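Local coordinates for oxysterol-binding protein homolog 1 (Saccharomyces cerevisiae, PDB 5H28) that transfers sterols and other lipids between membranes, its ankyrin-repeat region, the part in this chain, being required for targeting to the nucleus-vacuole junction through NVJ1, at residues G161-I166 with V199-W204; L176-M181 with D187-E192; F213-K218 with P222-R227. All blocks are in the same frame, centred on the assembly; numbering follows the deposited sequence.

Interaction 1. Residues G161-I166 with V199-W204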
# COMPACT_ATOMS: atom_id res chain seq x y z
N GLY A 161 9.39 12.71 7.45
CA GLY A 161 9.98 11.42 7.13
C GLY A 161 8.92 10.34 7.25
O GLY A 161 8.77 9.50 6.36
N HIS A 162 8.19 10.36 8.35
CA HIS A 162 7.14 9.38 8.59
C HIS A 162 6.04 9.52 7.53
O HIS A 162 5.55 8.52 7.00
CB HIS A 162 6.55 9.57 9.99
CG HIS A 162 5.70 8.43 10.46
ND1 HIS A 162 5.12 8.41 11.71
CD2 HIS A 162 5.31 7.29 9.85
CE1 HIS A 162 4.41 7.30 11.85
NE2 HIS A 162 4.51 6.60 10.73
N LEU A 163 5.66 10.75 7.22
CA LEU A 163 4.63 10.99 6.21
C LEU A 163 5.03 10.41 4.86
O LEU A 163 4.20 9.86 4.14
CB LEU A 163 4.35 12.49 6.06
CG LEU A 163 3.56 13.15 7.19
CD1 LEU A 163 3.62 14.66 7.03
CD2 LEU A 163 2.12 12.67 7.15
N GLU A 164 6.31 10.55 4.52
CA GLU A 164 6.82 10.02 3.25
C GLU A 164 6.62 8.51 3.19
O GLU A 164 6.18 7.97 2.18
CB GLU A 164 8.31 10.34 3.10
CG GLU A 164 8.65 11.79 2.82
CD GLU A 164 8.22 12.24 1.43
OE1 GLU A 164 8.34 11.45 0.48
OE2 GLU A 164 7.77 13.40 1.29
N SER A 165 6.94 7.83 4.29
CA SER A 165 6.79 6.37 4.36
C SER A 165 5.33 5.94 4.27
O SER A 165 5.01 4.90 3.67
CB SER A 165 7.41 5.83 5.65
OG SER A 165 8.83 5.88 5.60
N ILE A 166 4.43 6.72 4.86
CA ILE A 166 3.02 6.38 4.85
C ILE A 166 2.40 6.52 3.46
O ILE A 166 1.73 5.61 2.99
CB ILE A 166 2.22 7.27 5.83
CG1 ILE A 166 2.69 7.00 7.26
CG2 ILE A 166 0.73 6.99 5.70
CD1 ILE A 166 2.18 8.02 8.25
N VAL A 199 1.81 26.81 5.94
CA VAL A 199 1.89 26.79 4.48
C VAL A 199 2.78 25.69 3.91
O VAL A 199 2.44 25.09 2.88
CB VAL A 199 2.35 28.16 3.92
CG1 VAL A 199 2.29 28.15 2.40
CG2 VAL A 199 1.45 29.26 4.47
N ILE A 200 3.90 25.41 4.55
CA ILE A 200 4.79 24.37 4.07
C ILE A 200 4.06 23.03 4.05
O ILE A 200 4.14 22.28 3.08
CB ILE A 200 6.07 24.26 4.93
CG1 ILE A 200 6.94 25.50 4.69
CG2 ILE A 200 6.84 22.99 4.58
CD1 ILE A 200 8.23 25.51 5.48
N MET A 201 3.33 22.72 5.13
CA MET A 201 2.60 21.46 5.17
C MET A 201 1.51 21.46 4.10
O MET A 201 1.27 20.44 3.46
CB MET A 201 1.97 21.23 6.54
CG MET A 201 1.16 19.93 6.63
SD MET A 201 2.12 18.43 6.29
CE MET A 201 2.96 18.22 7.85
N CYS A 202 0.84 22.59 3.91
CA CYS A 202 -0.20 22.67 2.89
C CYS A 202 0.40 22.35 1.52
O CYS A 202 -0.17 21.57 0.76
CB CYS A 202 -0.84 24.06 2.86
SG CYS A 202 -1.95 24.40 4.25
N ARG A 203 1.56 22.95 1.21
CA ARG A 203 2.22 22.70 -0.06
C ARG A 203 2.57 21.23 -0.21
O ARG A 203 2.37 20.64 -1.28
CB ARG A 203 3.50 23.54 -0.17
CG ARG A 203 3.28 25.04 -0.29
CD ARG A 203 4.61 25.78 -0.30
NE ARG A 203 4.44 27.23 -0.28
CZ ARG A 203 4.01 27.95 -1.31
NH1 ARG A 203 3.71 27.36 -2.46
NH2 ARG A 203 3.87 29.27 -1.19
N TRP A 204 3.08 20.62 0.86
CA TRP A 204 3.45 19.21 0.84
C TRP A 204 2.22 18.34 0.57
O TRP A 204 2.27 17.42 -0.24
CB TRP A 204 4.06 18.81 2.19
CG TRP A 204 4.73 17.45 2.16
CD1 TRP A 204 6.04 17.19 1.90
CD2 TRP A 204 4.10 16.18 2.40
NE1 TRP A 204 6.28 15.83 1.97
CE2 TRP A 204 5.10 15.19 2.27
CE3 TRP A 204 2.79 15.79 2.71
CZ2 TRP A 204 4.83 13.83 2.43
CZ3 TRP A 204 2.53 14.43 2.87
CH2 TRP A 204 3.54 13.47 2.73
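Trp204 meets Leu163 and Glu164 in a largely buried helix-to-helix contact, where the side chains of helix 199-207 span the distance to helix 160-167. The short axial segments run nearly parallel, at 15°, and stay 13.1 Å apart, so the helices meet mainly through their side chains. With its CG anti to the backbone N (chi1 -168°), Trp204 reaches its indole toward helix 160-167. Trp204 CH2, on the far rim of the ring, comes to 3.6 Å from Leu163 CB, while Leu163 CD1 lies over one face, offset toward the rim. Leu163 CD1 also meets Met201 CE tip to tip at 3.7 Å. At the polar edge of the indole, Trp204 NE1 donates to Glu164 OE2 over 2.9 Å. The bond is bent, with an N-H...O angle of 134°, yet the oxygen stays close to the ring plane and the carboxylate stands almost perpendicular to it. Glu164, at the exposed margin, thus gives the indole N-H of the buried Trp204 an acceptor. His208 stacks on Trp204, and Phe151 and Ala154 of helix 130-156 pack on Leu163. Helix 199-207 lies in the predicted third ankyrin repeat, and its near-parallel packing beside helix 160-167 is consistent with an ankyrin-repeat stack.

Interaction 2. Residues L176-M181 with D187-E192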
# COMPACT_ATOMS: atom_id res chain seq x y z
N LEU A 176 -5.83 4.63 2.35
CA LEU A 176 -5.74 5.90 3.06
C LEU A 176 -5.99 6.99 2.03
O LEU A 176 -5.17 7.23 1.15
CB LEU A 176 -4.35 6.09 3.68
CG LEU A 176 -4.15 7.47 4.34
CD1 LEU A 176 -5.14 7.65 5.49
CD2 LEU A 176 -2.73 7.60 4.85
N ASP A 177 -7.15 7.64 2.14
CA ASP A 177 -7.51 8.70 1.22
C ASP A 177 -7.17 10.05 1.83
O ASP A 177 -7.81 10.49 2.79
CB ASP A 177 -9.01 8.63 0.91
CG ASP A 177 -9.46 9.67 -0.10
OD1 ASP A 177 -8.61 10.39 -0.65
OD2 ASP A 177 -10.68 9.76 -0.33
N ILE A 178 -6.16 10.70 1.27
CA ILE A 178 -5.71 12.00 1.76
C ILE A 178 -6.85 13.02 1.68
O ILE A 178 -6.87 14.00 2.42
CB ILE A 178 -4.47 12.49 0.95
CG1 ILE A 178 -3.83 13.70 1.64
CG2 ILE A 178 -4.87 12.83 -0.48
CD1 ILE A 178 -2.51 14.11 1.03
N ASN A 179 -7.81 12.78 0.79
CA ASN A 179 -8.94 13.69 0.62
C ASN A 179 -10.20 13.26 1.36
O ASN A 179 -11.22 13.93 1.30
CB ASN A 179 -9.26 13.85 -0.86
CG ASN A 179 -8.18 14.60 -1.60
OD1 ASN A 179 -7.82 15.71 -1.22
ND2 ASN A 179 -7.63 13.99 -2.65
N GLY A 180 -10.11 12.14 2.08
CA GLY A 180 -11.27 11.66 2.81
C GLY A 180 -11.34 12.17 4.24
O GLY A 180 -10.37 12.72 4.76
N MET A 181 -12.49 12.00 4.86
CA MET A 181 -12.69 12.44 6.24
C MET A 181 -12.10 11.41 7.18
O MET A 181 -12.33 10.20 7.04
CB MET A 181 -14.18 12.60 6.52
CG MET A 181 -14.88 13.54 5.56
SD MET A 181 -16.65 13.65 5.87
CE MET A 181 -17.24 12.26 4.91
N ASP A 187 -12.39 15.18 10.22
CA ASP A 187 -11.74 16.27 9.49
C ASP A 187 -10.89 15.80 8.32
O ASP A 187 -10.49 14.64 8.24
CB ASP A 187 -10.86 17.10 10.43
CG ASP A 187 -11.64 17.73 11.58
OD1 ASP A 187 -12.80 18.14 11.37
OD2 ASP A 187 -11.07 17.81 12.69
N THR A 188 -10.63 16.73 7.40
CA THR A 188 -9.83 16.47 6.21
C THR A 188 -8.51 17.22 6.43
O THR A 188 -8.49 18.39 6.81
CB THR A 188 -10.57 16.95 4.96
OG1 THR A 188 -11.83 16.27 4.89
CG2 THR A 188 -9.78 16.65 3.70
N VAL A 189 -7.40 16.53 6.17
CA VAL A 189 -6.09 17.08 6.45
C VAL A 189 -5.69 18.42 5.85
O VAL A 189 -5.17 19.28 6.56
CB VAL A 189 -5.00 16.00 6.18
CG1 VAL A 189 -4.86 15.74 4.69
CG2 VAL A 189 -3.67 16.43 6.80
N LEU A 190 -5.92 18.63 4.55
CA LEU A 190 -5.54 19.91 3.97
C LEU A 190 -6.26 21.05 4.69
O LEU A 190 -5.63 22.04 5.08
CB LEU A 190 -5.87 19.95 2.46
CG LEU A 190 -5.55 21.27 1.74
CD1 LEU A 190 -4.11 21.69 2.04
CD2 LEU A 190 -5.79 21.10 0.24
N HIS A 191 -7.57 20.90 4.88
CA HIS A 191 -8.36 21.92 5.56
C HIS A 191 -7.79 22.25 6.94
O HIS A 191 -7.69 23.42 7.32
CB HIS A 191 -9.81 21.45 5.70
CG HIS A 191 -10.44 21.07 4.40
ND1 HIS A 191 -9.95 20.04 3.62
CD2 HIS A 191 -11.51 21.57 3.75
CE1 HIS A 191 -10.70 19.92 2.54
NE2 HIS A 191 -11.65 20.84 2.59
N GLU A 192 -7.41 21.22 7.68
CA GLU A 192 -6.86 21.43 9.01
C GLU A 192 -5.57 22.23 8.99
O GLU A 192 -5.36 23.07 9.85
CB GLU A 192 -6.64 20.09 9.72
CG GLU A 192 -7.94 19.35 10.00
CD GLU A 192 -8.97 20.24 10.65
OE1 GLU A 192 -8.69 20.78 11.74
OE2 GLU A 192 -10.07 20.41 10.08
O HOH W 1 -6.72 16.91 2.30
O HOH W 2 -7.90 13.76 5.08
O HOH W 3 -13.22 15.33 2.83
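Ile178 O is approached by two waters that tie the 177-180 turn to the start of helix 189-196. Water 1 donates to this carbonyl oxygen over 2.9 Å and accepts from Leu190 N, also at 2.9 Å. Water 2 lies beside the same oxygen, sits 2.7 Å from Gly180 O and accepts from Val189 N at 3.0 Å. Two first-turn amides of the helix are therefore satisfied by solvent, in keeping with Thr188, which holds the N-cap position without capping through its side chain. Its hydroxyl serves another link: Thr188 OG1, set beside the backbone N (chi1 -58°), lies 2.7 Å from water 3, which donates to Asn179 O over 2.9 Å. A valine in place of Thr188 would probably deprive water 3 of its partner on the helix side and leave Asn179 O less firmly tethered. Thr188-Val189-Leu190-His191 is a variant of the Thr-Pro-Leu-His motif that opens the first helix of an ankyrin repeat, with valine at the proline position, and His191 NE2 hydrogen-bonds to Lys214 O as the motif's histidine commonly reaches a neighbouring loop. The facing type I turn, closed from Gly180 N to Asp177 O, also contains an Asx turn: Asn179 N donates to Asp177 OD1 at 2.9 Å, coming from above the carboxylate plane (63° out of it). The Asn179 amide is turned to other partners, its OD1 accepting from Asp211 N and its ND2 donating to Gly209 O. Apolar packing completes the contact where Ile178 CG1 crosses Val189 CG1 at 3.8 Å. At the other end, Asp187 points away from 176-181, and its OD1 forms a salt bridge with Arg217 NE.

Interaction 3. Residues F213-K218 with P222-R227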
# COMPACT_ATOMS: atom_id res chain seq x y z
N PHE A 213 -10.41 21.20 -4.31
CA PHE A 213 -11.84 21.19 -4.63
C PHE A 213 -12.64 20.37 -3.63
O PHE A 213 -13.86 20.40 -3.63
CB PHE A 213 -12.06 20.61 -6.03
CG PHE A 213 -11.67 21.53 -7.15
CD1 PHE A 213 -12.53 22.55 -7.55
CD2 PHE A 213 -10.46 21.37 -7.80
CE1 PHE A 213 -12.17 23.40 -8.60
CE2 PHE A 213 -10.09 22.22 -8.84
CZ PHE A 213 -10.95 23.23 -9.24
N LYS A 214 -11.94 19.64 -2.77
CA LYS A 214 -12.61 18.79 -1.79
C LYS A 214 -13.22 19.56 -0.63
O LYS A 214 -12.58 20.42 -0.03
CB LYS A 214 -11.63 17.75 -1.25
CG LYS A 214 -12.27 16.68 -0.38
CD LYS A 214 -13.19 15.78 -1.19
CE LYS A 214 -13.88 14.76 -0.31
NZ LYS A 214 -14.69 13.81 -1.12
N ARG A 215 -14.48 19.24 -0.32
CA ARG A 215 -15.19 19.87 0.78
C ARG A 215 -15.13 18.96 2.01
O ARG A 215 -15.33 17.75 1.89
CB ARG A 215 -16.64 20.13 0.38
CG ARG A 215 -16.78 21.10 -0.78
CD ARG A 215 -18.18 21.12 -1.37
NE ARG A 215 -18.28 22.08 -2.47
CZ ARG A 215 -18.26 23.40 -2.31
NH1 ARG A 215 -18.35 24.19 -3.37
NH2 ARG A 215 -18.16 23.92 -1.10
N ASP A 216 -14.83 19.53 3.17
CA ASP A 216 -14.77 18.73 4.39
C ASP A 216 -16.16 18.47 4.96
O ASP A 216 -17.16 18.77 4.31
CB ASP A 216 -13.86 19.40 5.44
CG ASP A 216 -14.44 20.68 6.01
OD1 ASP A 216 -15.58 21.07 5.67
OD2 ASP A 216 -13.74 21.32 6.83
N ARG A 217 -16.22 17.91 6.16
CA ARG A 217 -17.49 17.58 6.78
C ARG A 217 -18.42 18.77 6.98
O ARG A 217 -19.63 18.59 7.10
CB ARG A 217 -17.26 16.86 8.12
CG ARG A 217 -16.57 17.69 9.19
CD ARG A 217 -16.36 16.83 10.44
NE ARG A 217 -15.58 17.51 11.47
CZ ARG A 217 -16.08 18.39 12.34
NH1 ARG A 217 -17.37 18.70 12.32
NH2 ARG A 217 -15.29 18.95 13.24
N LYS A 218 -17.86 19.97 7.01
CA LYS A 218 -18.66 21.17 7.19
C LYS A 218 -19.01 21.78 5.84
O LYS A 218 -19.57 22.87 5.76
CB LYS A 218 -17.91 22.19 8.05
CG LYS A 218 -17.56 21.67 9.43
CD LYS A 218 -16.86 22.73 10.26
CE LYS A 218 -16.51 22.20 11.64
NZ LYS A 218 -15.84 23.24 12.46
N PRO A 222 -10.97 24.26 1.11
CA PRO A 222 -9.79 24.77 1.80
C PRO A 222 -9.65 26.29 1.71
O PRO A 222 -9.31 26.95 2.69
CB PRO A 222 -8.64 24.04 1.10
CG PRO A 222 -9.26 22.72 0.73
CD PRO A 222 -10.63 23.13 0.23
N ILE A 223 -9.92 26.85 0.54
CA ILE A 223 -9.79 28.29 0.34
C ILE A 223 -10.73 29.12 1.22
O ILE A 223 -10.42 30.26 1.58
CB ILE A 223 -10.02 28.66 -1.15
CG1 ILE A 223 -9.57 30.10 -1.41
CG2 ILE A 223 -11.50 28.50 -1.51
CD1 ILE A 223 -9.52 30.46 -2.88
N GLU A 224 -11.87 28.54 1.59
CA GLU A 224 -12.83 29.25 2.42
C GLU A 224 -12.42 29.27 3.89
O GLU A 224 -13.06 29.90 4.72
CB GLU A 224 -14.22 28.61 2.26
CG GLU A 224 -14.67 28.54 0.81
CD GLU A 224 -16.01 27.84 0.65
OE1 GLU A 224 -16.20 26.76 1.25
OE2 GLU A 224 -16.87 28.37 -0.09
N LEU A 225 -11.33 28.58 4.20
CA LEU A 225 -10.82 28.51 5.57
C LEU A 225 -9.65 29.46 5.79
O LEU A 225 -9.07 29.53 6.88
CB LEU A 225 -10.43 27.08 5.91
CG LEU A 225 -11.61 26.10 5.88
CD1 LEU A 225 -11.11 24.68 6.14
CD2 LEU A 225 -12.64 26.50 6.93
N VAL A 226 -9.29 30.19 4.74
CA VAL A 226 -8.22 31.18 4.81
C VAL A 226 -8.84 32.42 5.46
O VAL A 226 -10.03 32.68 5.27
CB VAL A 226 -7.70 31.55 3.40
CG1 VAL A 226 -6.69 32.68 3.49
CG2 VAL A 226 -7.07 30.34 2.74
N ARG A 227 -8.04 33.16 6.22
CA ARG A 227 -8.54 34.38 6.86
C ARG A 227 -9.12 35.29 5.78
O ARG A 227 -8.56 35.42 4.70
CB ARG A 227 -7.42 35.13 7.57
CG ARG A 227 -6.95 34.53 8.88
CD ARG A 227 -6.14 35.57 9.65
NE ARG A 227 -6.98 36.70 10.07
CZ ARG A 227 -6.51 37.89 10.43
NH1 ARG A 227 -5.21 38.13 10.42
NH2 ARG A 227 -7.35 38.85 10.80
O HOH W 4 -18.33 26.85 -1.79
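Lys214 and Pro222 face each other across a loop that follows helix 199-207, at the end of the predicted third ankyrin repeat. The run Asp216-Arg217-Lys218-Gly219 resembles the Asp-x-x-Gly turn of ankyrin repeats, and Leu221-Pro222-Ile223-Glu224-Leu225 is consistent with a divergent form of the segment that opens the next unit. Within the turn the bonding is local. Lys218 N donates to Asp216 OD1 over 2.9 Å, an Asx turn whose donor sits well above the carboxylate plane, and Lys220 N uses the same oxygen. In 222-227, a single short 3-10 turn is held by Leu225 N to Pro222 O at 3.0 Å. Van der Waals contacts between the segments are few, and each sets a carbon against an oxygen. The ring carbon CD of Pro222 approaches Lys214 O to 3.3 Å, while the proline also packs against Leu190 and His191. Leu225 CD1 comes no closer than 4.3 Å to Asp216 OD2. The opposite charges of Arg215 and Glu224 are linked through a water. Arg215 runs extended from CG to NE, which brings its guanidinium near the Glu224 carboxylate, the two side chains crossing at a slant. The two planes are 65° apart and Arg215 NH2 remains 4.2 Å from Glu224 OE1, beyond a salt bridge. Each end has its own backbone partner: Arg215 NH2 donates to Gly219 O, and Glu224 OE1 accepts from Leu221 N. Water 4 lies in the guanidinium plane, accepts from Arg215 NH2 at 3.0 Å and donates to Glu224 OE2 at 2.7 Å.

In the fold
All three contacts lie on the same side of the chain's centre, interaction 2 in the middle. Interaction 1 is the most buried, joining helices 160-167 and 199-207 through side chains, and interaction 2 is nested within the loop it closes. The two touch at Ile166 with Leu176 and at Cys202 with Leu190. Interaction 2, partly buried, relies mainly on waters between backbone atoms and the Thr188 hydroxyl at a helix start, with a little apolar packing. Interaction 3 lies farthest out, its centre about 28 Å from the chain's centre, and joins two parts of one loop by local turns and a solvent-linked charge pair. His191 and Asp187 link interaction 2 to it, whereas interactions 1 and 3 do not touch.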